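Local coordinates for Poly(Beta-D-mannuronate) lyase (Pseudopedobacter saltans, PDB 7O79), which probably cleaves the alginate block poly(beta-D-mannuronate) by beta-elimination, as a family 6 polysaccharide lyase built on a parallel beta-helix, at residues N154-Q157 with Y158-F161; A302-L306 with G307-R311; I211-S215 with N216-V220. All blocks are in the same frame, centred on the assembly; numbering follows the deposited sequence.

Contact 1. Residues N154-Q157 with Y158-F161; sequences NTVQ and YCYF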
ATOM      1  N   ASN A 154      -2.781 -12.311  -0.107  1.00 23.42           N
ATOM      2  CA  ASN A 154      -1.788 -12.046   0.919  1.00 20.32           C
ATOM      3  C   ASN A 154      -2.273 -10.919   1.825  1.00 21.32           C
ATOM      4  O   ASN A 154      -3.022 -10.034   1.402  1.00 20.59           O
ATOM      5  CB  ASN A 154      -0.447 -11.705   0.273  1.00 19.38           C
ATOM      6  CG  ASN A 154       0.083 -12.844  -0.591  1.00 23.81           C
ATOM      7  OD1 ASN A 154       0.159 -13.987  -0.130  1.00 22.33           O
ATOM      8  ND2 ASN A 154       0.469 -12.539  -1.841  1.00 21.04           N
ATOM      9  N   THR A 155      -1.872 -10.984   3.091  1.00 22.07           N
ATOM     10  CA  THR A 155      -2.390 -10.092   4.123  1.00 23.72           C
ATOM     11  C   THR A 155      -1.218  -9.582   4.944  1.00 23.69           C
ATOM     12  O   THR A 155      -0.349 -10.366   5.336  1.00 22.45           O
ATOM     13  CB  THR A 155      -3.411 -10.826   5.020  1.00 20.97           C
ATOM     14  OG1 THR A 155      -4.569 -11.159   4.245  1.00 23.26           O
ATOM     15  CG2 THR A 155      -3.863  -9.944   6.198  1.00 24.11           C
ATOM     16  N   VAL A 156      -1.183  -8.271   5.183  1.00 21.32           N
ATOM     17  CA  VAL A 156      -0.205  -7.640   6.056  1.00 18.69           C
ATOM     18  C   VAL A 156      -1.000  -6.858   7.101  1.00 22.87           C
ATOM     19  O   VAL A 156      -1.745  -5.937   6.746  1.00 20.12           O
ATOM     20  CB  VAL A 156       0.737  -6.701   5.277  1.00 18.01           C
ATOM     21  CG1 VAL A 156       1.627  -5.896   6.241  1.00 19.95           C
ATOM     22  CG2 VAL A 156       1.553  -7.467   4.224  1.00 19.07           C
ATOM     23  N   GLN A 157      -0.877  -7.237   8.377  1.00 21.00           N
ATOM     24  CA  GLN A 157      -1.690  -6.606   9.408  1.00 23.73           C
ATOM     25  C   GLN A 157      -0.899  -6.433  10.694  1.00 24.70           C
ATOM     26  O   GLN A 157       0.022  -7.197  10.979  1.00 22.14           O
ATOM     27  CB  GLN A 157      -2.989  -7.401   9.662  1.00 26.30           C
ATOM     28  CG  GLN A 157      -2.780  -8.815  10.138  1.00 26.35           C
ATOM     29  CD  GLN A 157      -4.096  -9.563  10.299  1.00 32.23           C
ATOM     30  OE1 GLN A 157      -5.151  -9.060   9.931  1.00 33.46           O
ATOM     31  NE2 GLN A 157      -4.032 -10.779  10.837  1.00 34.57           N
ATOM     32  N   TYR A 158      -1.277  -5.409  11.472  1.00 22.95           N
ATOM     33  CA  TYR A 158      -0.656  -5.133  12.769  1.00 24.24           C
ATOM     34  C   TYR A 158       0.850  -4.995  12.661  1.00 23.17           C
ATOM     35  O   TYR A 158       1.591  -5.358  13.582  1.00 21.84           O
ATOM     36  CB  TYR A 158      -1.009  -6.194  13.821  1.00 27.28           C
ATOM     37  CG  TYR A 158      -2.475  -6.537  13.896  1.00 27.78           C
ATOM     38  CD1 TYR A 158      -3.403  -5.582  14.269  1.00 34.76           C
ATOM     39  CD2 TYR A 158      -2.922  -7.826  13.656  1.00 30.60           C
ATOM     40  CE1 TYR A 158      -4.751  -5.892  14.356  1.00 38.76           C
ATOM     41  CE2 TYR A 158      -4.266  -8.149  13.746  1.00 28.96           C
ATOM     42  CZ  TYR A 158      -5.170  -7.182  14.093  1.00 35.48           C
ATOM     43  OH  TYR A 158      -6.510  -7.498  14.188  1.00 45.03           O
ATOM     44  N   CYS A 159       1.319  -4.445  11.548  1.00 22.30           N
ATOM     45  CA  CYS A 159       2.728  -4.138  11.421  1.00 19.93           C
ATOM     46  C   CYS A 159       2.979  -2.654  11.674  1.00 22.62           C
ATOM     47  O   CYS A 159       2.065  -1.829  11.738  1.00 22.65           O
ATOM     48  CB  CYS A 159       3.250  -4.565  10.044  1.00 23.38           C
ATOM     49  SG  CYS A 159       3.307  -6.369   9.860  1.00 22.75           S
ATOM     50  N   TYR A 160       4.258  -2.329  11.819  1.00 24.77           N
ATOM     51  CA  TYR A 160       4.699  -0.993  12.187  1.00 26.26           C
ATOM     52  C   TYR A 160       5.766  -0.552  11.192  1.00 23.33           C
ATOM     53  O   TYR A 160       6.808  -1.210  11.064  1.00 23.83           O
ATOM     54  CB  TYR A 160       5.231  -1.011  13.624  1.00 23.29           C
ATOM     55  CG  TYR A 160       5.572   0.330  14.229  1.00 30.45           C
ATOM     56  CD1 TYR A 160       4.970   1.501  13.783  1.00 30.04           C
ATOM     57  CD2 TYR A 160       6.496   0.419  15.271  1.00 34.73           C
ATOM     58  CE1 TYR A 160       5.275   2.725  14.361  1.00 33.66           C
ATOM     59  CE2 TYR A 160       6.817   1.643  15.846  1.00 37.92           C
ATOM     60  CZ  TYR A 160       6.200   2.784  15.394  1.00 37.67           C
ATOM     61  OH  TYR A 160       6.519   3.986  15.969  1.00 40.42           O
ATOM     62  N   PHE A 161       5.512   0.561  10.491  1.00 24.07           N
ATOM     63  CA  PHE A 161       6.447   1.108   9.505  1.00 22.76           C
ATOM     64  C   PHE A 161       6.848   2.509   9.953  1.00 27.55           C
ATOM     65  O   PHE A 161       6.024   3.429   9.940  1.00 26.76           O
ATOM     66  CB  PHE A 161       5.843   1.123   8.098  1.00 22.62           C
ATOM     67  CG  PHE A 161       5.249  -0.201   7.673  1.00 22.57           C
ATOM     68  CD1 PHE A 161       3.950  -0.540   8.020  1.00 24.18           C
ATOM     69  CD2 PHE A 161       6.007  -1.109   6.940  1.00 23.94           C
ATOM     70  CE1 PHE A 161       3.397  -1.755   7.639  1.00 24.31           C
ATOM     71  CE2 PHE A 161       5.463  -2.330   6.546  1.00 26.39           C
ATOM     72  CZ  PHE A 161       4.156  -2.661   6.911  1.00 22.23           C
TER

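Contact 2. Residues A302-L306 with G307-R311; sequences AGTPL and GRVPR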
ATOM      1  N   ALA A 302      -0.422  -5.733 -25.285  1.00 26.82           N
ATOM      2  CA  ALA A 302      -1.003  -6.811 -26.068  1.00 27.21           C
ATOM      3  C   ALA A 302      -2.092  -7.517 -25.268  1.00 27.97           C
ATOM      4  O   ALA A 302      -2.101  -7.500 -24.032  1.00 29.72           O
ATOM      5  CB  ALA A 302       0.074  -7.816 -26.469  1.00 30.20           C
ATOM      6  N   GLY A 303      -3.014  -8.150 -25.982  1.00 23.67           N
ATOM      7  CA  GLY A 303      -4.072  -8.880 -25.323  1.00 24.64           C
ATOM      8  C   GLY A 303      -5.262  -8.043 -24.912  1.00 26.33           C
ATOM      9  O   GLY A 303      -6.178  -8.575 -24.281  1.00 27.34           O
ATOM     10  N   THR A 304      -5.291  -6.761 -25.262  1.00 29.23           N
ATOM     11  CA  THR A 304      -6.396  -5.870 -24.922  1.00 29.64           C
ATOM     12  C   THR A 304      -7.234  -5.598 -26.165  1.00 28.61           C
ATOM     13  O   THR A 304      -6.792  -5.868 -27.286  1.00 31.68           O
ATOM     14  CB  THR A 304      -5.875  -4.545 -24.334  1.00 28.50           C
ATOM     15  OG1 THR A 304      -5.007  -3.891 -25.276  1.00 29.57           O
ATOM     16  CG2 THR A 304      -5.130  -4.791 -23.062  1.00 26.21           C
ATOM     17  N   PRO A 305      -8.460  -5.083 -26.008  1.00 29.76           N
ATOM     18  CA  PRO A 305      -9.307  -4.848 -27.188  1.00 29.97           C
ATOM     19  C   PRO A 305      -8.735  -3.848 -28.175  1.00 35.02           C
ATOM     20  O   PRO A 305      -9.013  -3.954 -29.381  1.00 31.78           O
ATOM     21  CB  PRO A 305     -10.621  -4.332 -26.583  1.00 31.49           C
ATOM     22  CG  PRO A 305     -10.656  -4.877 -25.202  1.00 34.01           C
ATOM     23  CD  PRO A 305      -9.227  -4.983 -24.749  1.00 32.26           C
ATOM     24  N   LEU A 306      -7.974  -2.854 -27.711  1.00 28.43           N
ATOM     25  CA  LEU A 306      -7.437  -1.847 -28.616  1.00 28.13           C
ATOM     26  C   LEU A 306      -5.937  -1.951 -28.795  1.00 26.53           C
ATOM     27  O   LEU A 306      -5.360  -1.156 -29.547  1.00 29.98           O
ATOM     28  CB  LEU A 306      -7.791  -0.435 -28.127  1.00 30.42           C
ATOM     29  CG  LEU A 306      -9.307  -0.215 -28.101  1.00 32.09           C
ATOM     30  CD1 LEU A 306      -9.694   0.910 -27.125  1.00 31.33           C
ATOM     31  CD2 LEU A 306      -9.837   0.028 -29.516  1.00 31.28           C
ATOM     32  N   GLY A 307      -5.293  -2.902 -28.133  1.00 26.42           N
ATOM     33  CA  GLY A 307      -3.847  -2.948 -28.139  1.00 27.50           C
ATOM     34  C   GLY A 307      -3.194  -1.907 -27.265  1.00 27.61           C
ATOM     35  O   GLY A 307      -2.002  -1.642 -27.431  1.00 27.57           O
ATOM     36  N   ARG A 308      -3.941  -1.296 -26.342  1.00 22.92           N
ATOM     37  CA  ARG A 308      -3.414  -0.204 -25.534  1.00 21.72           C
ATOM     38  C   ARG A 308      -4.241  -0.084 -24.260  1.00 26.50           C
ATOM     39  O   ARG A 308      -5.337  -0.628 -24.173  1.00 24.89           O
ATOM     40  CB  ARG A 308      -3.418   1.106 -26.328  1.00 25.06           C
ATOM     41  CG  ARG A 308      -4.769   1.504 -26.880  1.00 23.03           C
ATOM     42  CD  ARG A 308      -4.674   2.820 -27.644  1.00 27.18           C
ATOM     43  NE  ARG A 308      -5.906   3.158 -28.359  1.00 27.90           N
ATOM     44  CZ  ARG A 308      -6.090   2.941 -29.658  1.00 26.74           C
ATOM     45  NH1 ARG A 308      -5.132   2.364 -30.370  1.00 26.81           N
ATOM     46  NH2 ARG A 308      -7.236   3.275 -30.242  1.00 26.38           N
ATOM     47  N   VAL A 309      -3.693   0.618 -23.264  1.00 26.93           N
ATOM     48  CA  VAL A 309      -4.389   0.866 -22.001  1.00 25.31           C
ATOM     49  C   VAL A 309      -4.312   2.368 -21.685  1.00 27.12           C
ATOM     50  O   VAL A 309      -3.474   3.085 -22.239  1.00 24.09           O
ATOM     51  CB  VAL A 309      -3.800   0.033 -20.838  1.00 25.31           C
ATOM     52  CG1 VAL A 309      -3.958  -1.456 -21.119  1.00 26.46           C
ATOM     53  CG2 VAL A 309      -2.330   0.394 -20.599  1.00 28.75           C
ATOM     54  N   PRO A 310      -5.194   2.858 -20.813  1.00 25.10           N
ATOM     55  CA  PRO A 310      -5.085   4.268 -20.427  1.00 22.03           C
ATOM     56  C   PRO A 310      -3.952   4.460 -19.442  1.00 24.15           C
ATOM     57  O   PRO A 310      -3.605   3.558 -18.674  1.00 23.53           O
ATOM     58  CB  PRO A 310      -6.445   4.591 -19.786  1.00 25.59           C
ATOM     59  CG  PRO A 310      -7.168   3.326 -19.644  1.00 27.68           C
ATOM     60  CD  PRO A 310      -6.388   2.206 -20.240  1.00 26.88           C
ATOM     61  N   ARG A 311      -3.372   5.666 -19.488  1.00 21.02           N
ATOM     62  CA  ARG A 311      -2.414   6.079 -18.466  1.00 24.10           C
ATOM     63  C   ARG A 311      -3.057   6.077 -17.081  1.00 24.35           C
ATOM     64  O   ARG A 311      -2.424   5.674 -16.099  1.00 23.97           O
ATOM     65  CB  ARG A 311      -1.866   7.470 -18.797  1.00 23.98           C
ATOM     66  CG  ARG A 311      -0.748   7.464 -19.873  1.00 20.01           C
ATOM     67  CD  ARG A 311      -0.569   8.859 -20.459  1.00 18.72           C
ATOM     68  NE  ARG A 311       0.615   8.890 -21.322  1.00 26.71           N
ATOM     69  CZ  ARG A 311       0.599   8.619 -22.624  1.00 26.69           C
ATOM     70  NH1 ARG A 311      -0.548   8.330 -23.232  1.00 21.50           N
ATOM     71  NH2 ARG A 311       1.724   8.648 -23.323  1.00 23.37           N
TER
HETATM   72  O   HOH W   1      -7.930  -1.942 -25.293  1.00 33.15           O

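Contact 3. Residues I211-S215 with N216-V220; sequences ISLKS and NRNKV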
ATOM      1  N   ILE A 211       1.035   4.028  -0.087  1.00 21.12           N
ATOM      2  CA  ILE A 211       0.485   2.772  -0.582  1.00 20.91           C
ATOM      3  C   ILE A 211       0.155   2.996  -2.050  1.00 21.58           C
ATOM      4  O   ILE A 211      -0.426   4.026  -2.412  1.00 23.34           O
ATOM      5  CB  ILE A 211      -0.758   2.353   0.226  1.00 20.03           C
ATOM      6  CG1 ILE A 211      -0.338   1.890   1.624  1.00 20.17           C
ATOM      7  CG2 ILE A 211      -1.550   1.252  -0.499  1.00 20.77           C
ATOM      8  CD1 ILE A 211      -1.480   1.819   2.648  1.00 22.42           C
ATOM      9  N   SER A 212       0.574   2.071  -2.901  1.00 21.96           N
ATOM     10  CA  SER A 212       0.321   2.170  -4.334  1.00 19.82           C
ATOM     11  C   SER A 212      -0.380   0.892  -4.768  1.00 20.89           C
ATOM     12  O   SER A 212       0.255  -0.160  -4.902  1.00 23.94           O
ATOM     13  CB  SER A 212       1.616   2.407  -5.106  1.00 22.21           C
ATOM     14  OG  SER A 212       1.372   2.542  -6.495  1.00 21.28           O
ATOM     15  N   LEU A 213      -1.690   0.986  -4.992  1.00 20.36           N
ATOM     16  CA  LEU A 213      -2.461  -0.111  -5.560  1.00 19.95           C
ATOM     17  C   LEU A 213      -2.377  -0.056  -7.083  1.00 19.49           C
ATOM     18  O   LEU A 213      -2.737   0.951  -7.695  1.00 21.16           O
ATOM     19  CB  LEU A 213      -3.915  -0.059  -5.098  1.00 17.98           C
ATOM     20  CG  LEU A 213      -4.129   0.099  -3.584  1.00 20.05           C
ATOM     21  CD1 LEU A 213      -5.615   0.052  -3.240  1.00 20.04           C
ATOM     22  CD2 LEU A 213      -3.374  -1.005  -2.848  1.00 18.65           C
ATOM     23  N   LYS A 214      -1.916  -1.144  -7.687  1.00 20.68           N
ATOM     24  CA  LYS A 214      -1.825  -1.300  -9.135  1.00 20.69           C
ATOM     25  C   LYS A 214      -2.429  -2.633  -9.550  1.00 23.51           C
ATOM     26  O   LYS A 214      -1.821  -3.421 -10.278  1.00 24.24           O
ATOM     27  CB  LYS A 214      -0.371  -1.201  -9.586  1.00 23.98           C
ATOM     28  CG  LYS A 214       0.215   0.209  -9.479  1.00 20.95           C
ATOM     29  CD  LYS A 214       1.658   0.236  -9.992  1.00 25.82           C
ATOM     30  CE  LYS A 214       2.129   1.680 -10.228  1.00 26.48           C
ATOM     31  NZ  LYS A 214       3.609   1.771 -10.432  1.00 32.77           N
ATOM     32  N   SER A 215      -3.630  -2.914  -9.046  1.00 20.90           N
ATOM     33  CA  SER A 215      -4.327  -4.190  -9.229  1.00 21.57           C
ATOM     34  C   SER A 215      -5.727  -4.011  -8.648  1.00 22.04           C
ATOM     35  O   SER A 215      -6.038  -2.963  -8.069  1.00 20.28           O
ATOM     36  CB  SER A 215      -3.607  -5.356  -8.543  1.00 19.44           C
ATOM     37  OG  SER A 215      -3.332  -5.044  -7.181  1.00 24.69           O
ATOM     38  N   ASN A 216      -6.552  -5.066  -8.753  1.00 19.39           N
ATOM     39  CA  ASN A 216      -7.945  -5.035  -8.297  1.00 22.43           C
ATOM     40  C   ASN A 216      -8.159  -5.737  -6.959  1.00 21.23           C
ATOM     41  O   ASN A 216      -7.367  -6.574  -6.521  1.00 20.70           O
ATOM     42  CB  ASN A 216      -8.908  -5.688  -9.309  1.00 22.62           C
ATOM     43  CG  ASN A 216      -8.867  -5.048 -10.671  1.00 21.45           C
ATOM     44  OD1 ASN A 216      -8.240  -4.008 -10.868  1.00 22.58           O
ATOM     45  ND2 ASN A 216      -9.582  -5.639 -11.617  1.00 21.78           N
ATOM     46  N   ARG A 217      -9.288  -5.377  -6.327  1.00 23.59           N
ATOM     47  CA  ARG A 217      -9.897  -6.096  -5.196  1.00 23.29           C
ATOM     48  C   ARG A 217      -9.013  -6.146  -3.962  1.00 20.71           C
ATOM     49  O   ARG A 217      -9.037  -7.112  -3.202  1.00 23.12           O
ATOM     50  CB  ARG A 217     -10.351  -7.499  -5.587  1.00 23.48           C
ATOM     51  CG  ARG A 217     -11.032  -7.551  -6.906  1.00 27.39           C
ATOM     52  CD  ARG A 217     -12.522  -7.501  -6.685  1.00 27.79           C
ATOM     53  NE  ARG A 217     -13.254  -7.388  -7.940  1.00 34.39           N
ATOM     54  CZ  ARG A 217     -14.537  -7.049  -8.034  1.00 36.77           C
ATOM     55  NH1 ARG A 217     -15.240  -6.772  -6.940  1.00 34.90           N
ATOM     56  NH2 ARG A 217     -15.116  -6.980  -9.228  1.00 38.96           N
ATOM     57  N   ASN A 218      -8.292  -5.077  -3.730  1.00 19.18           N
ATOM     58  CA  ASN A 218      -7.460  -4.965  -2.560  1.00 20.90           C
ATOM     59  C   ASN A 218      -8.209  -4.276  -1.431  1.00 19.48           C
ATOM     60  O   ASN A 218      -9.129  -3.559  -1.670  1.00 20.49           O
ATOM     61  CB  ASN A 218      -6.193  -4.218  -2.909  1.00 18.68           C
ATOM     62  CG  ASN A 218      -5.383  -4.938  -3.965  1.00 17.93           C
ATOM     63  OD1 ASN A 218      -4.929  -6.007  -3.756  1.00 19.21           O
ATOM     64  ND2 ASN A 218      -5.272  -4.356  -5.087  1.00 18.23           N
ATOM     65  N   LYS A 219      -7.807  -4.553  -0.207  1.00 22.04           N
ATOM     66  CA  LYS A 219      -8.392  -3.957   0.976  1.00 22.91           C
ATOM     67  C   LYS A 219      -7.392  -3.178   1.826  1.00 21.02           C
ATOM     68  O   LYS A 219      -6.507  -3.749   2.396  1.00 20.69           O
ATOM     69  CB  LYS A 219      -9.015  -5.026   1.848  1.00 21.66           C
ATOM     70  CG  LYS A 219      -9.827  -6.045   1.107  1.00 27.14           C
ATOM     71  CD  LYS A 219     -11.050  -5.368   0.577  1.00 31.66           C
ATOM     72  CE  LYS A 219     -12.272  -6.246   0.565  1.00 33.36           C
ATOM     73  NZ  LYS A 219     -12.597  -6.550  -0.831  1.00 40.37           N
ATOM     74  N   VAL A 220      -7.611  -1.882   1.952  1.00 19.15           N
ATOM     75  CA  VAL A 220      -6.794  -0.987   2.749  1.00 17.57           C
ATOM     76  C   VAL A 220      -7.745  -0.550   3.867  1.00 22.15           C
ATOM     77  O   VAL A 220      -8.533   0.322   3.686  1.00 20.54           O
ATOM     78  CB  VAL A 220      -6.249   0.170   1.921  1.00 19.20           C
ATOM     79  CG1 VAL A 220      -5.342   1.011   2.755  1.00 18.91           C
ATOM     80  CG2 VAL A 220      -5.471  -0.364   0.750  1.00 20.34           C
TER

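Contact 1. Residues N154-Q157 with Y158-F161
Between Val-156 and Phe-161 the backbone turns a corner at Tyr-158, whose positive phi of 55° interrupts strand 155-162 and swings the chain in a new direction. The side chains sort themselves on the two sides of this bend. On the outer one, Gln-157 and Tyr-158 lie alongside each other and point the same way. With CG of Gln-157 between its backbone N and carbonyl carbon (chi1 61°), the extended chain runs beside the ring: Gln-157 CG is 3.7 Å from Tyr-158 CD2, and the amide and ring planes are 40° apart. The amide does its polar work elsewhere, NE2 bonding to Gln-130 OE1 and OE1 to Lys-196 NZ, while the tyrosine ring meets that of Tyr-131. On the buried side, one methyl of Val-156 serves two partners. Val-156 CG1 lies 4.0 Å from Cys-159 SG and, near the ring plane, 4.2 Å from Phe-161 CZ at the ring's edge. Asn-198 spans the bend, its ND2 bonding Val-156 O and its OD1 Cys-159 N. The contact thus combines apolar packing of Val-156 with Cys-159 and Phe-161 on the buried side with a side-chain amide that gives backbone groups before and after the bend a polar partner.

Contact 2. Residues A302-L306 with G307-R311
Thr-304 and Gly-307 are the first and last residues of a type I beta-turn in the connection of a short beta-hairpin, whose antiparallel strands 299-300 and 308-309 stand out from the body of the protein. The backbone bond that closes the turn, Gly-307 N to Thr-304 O, is weak at 3.4 Å. Gly-307 itself has a positive phi, and any CB there would clash with Leu-306 O; its backbone also bonds to Arg-301, and that of Val-309 to Ile-299.

Among the polar side chains, Thr-304 turns its hydroxyl into the loop. Thr-304 OG1 is hydrogen-bonded to Arg-301 O and lies 3.0 Å from both Gly-307 N and Arg-308 N. The Arg-308 chain, extended from CG to NE, carries the guanidinium to the preceding loop. Its NE bonds to Ile-288 O and its NH2, weakly, to Glu-289 O, tying the hairpin to that loop.

Van der Waals packing is limited. Leu-306 CB sits over the centre of one face of the Arg-308 guanidinium, 4.0 Å above its plane, and the same Leu-306 CB is 3.8 Å from Arg-308 CG. Replacing Arg-308 by an alanine would probably leave the carbonyl of Ile-288 without this donor and strip Leu-306 of the flat group it packs on. Elsewhere in the turn, Thr-304 and Val-309 cross at about a right angle, Thr-304 CG2 meeting Val-309 CG1 at 4.0 Å.

One water bridges the turn and the strand: it accepts from Leu-306 N at 2.6 Å and donates to Arg-308 O at 3.1 Å.

Contact 3. Residues I211-S215 with N216-V220
Ser-215 OG is gripped by two groups: it accepts a hydrogen bond from Asn-218 ND2 and is also bonded to Ile-177 O. The bond from Asn-218 ND2 to Ser-215 OG is 2.9 Å long, with an N-H...acceptor angle of 156°, and the serine hydroxyl lies close to the amide plane. A chi1 of 52° sets OG between the backbone N and carbonyl carbon of Ser-215, where the Asn-218 amide can reach it. The other end of the same amide is held as well, since Asn-218 OD1 accepts from Phe-193 N, so both ends fix its rotation. Asn-240 braces the turn a second time, its ND2 bonding Ser-215 O and its OD1 Asn-218 N. Within the bend Arg-217 takes a positive phi, and its side chain makes a cation-pi contact with Phe-239.

Beyond the turn the pairing becomes apolar. Val-220 divides its two methyls between two partners on the facing segment: Val-220 CG1 approaches Ile-211 CD1 at 3.9 Å, the two side chains sliding past each other in opposite directions, and Val-220 CG2 meets Leu-213 CD1 at 4.0 Å, obliquely. The end-to-end directions of 211-215 and 216-220 differ by 155°; their strands belong to different sheets and face each other through side chains. Such a tight, asparagine-braced turn from one sheet to the next, over a hydrophobic interior, is characteristic of the coils of a parallel beta-helix.

In the fold
Along the chain contact 1 comes first, then contact 3, then contact 2. The first two belong to the body of the beta-helix, with centres about 14 Å apart: strand 155-162 of contact 1 pairs in parallel with strand 194-201, which pairs in turn with strand 219-226 of contact 3. Contact 3 also draws on the other large set of parallel strands through strand 209-214. Contact 2 lies in an excursion between strands 280-283 and 319-328, its centre about 21 Å from that of contact 3 and about 34 Å from that of contact 1. Arg-235 connects the outlier to the body, bonding Arg-311 O and touching Ser-212 and Lys-214. Contacts 1 and 3 thus lie within the coils, and contact 2 in a hairpin that projects from them.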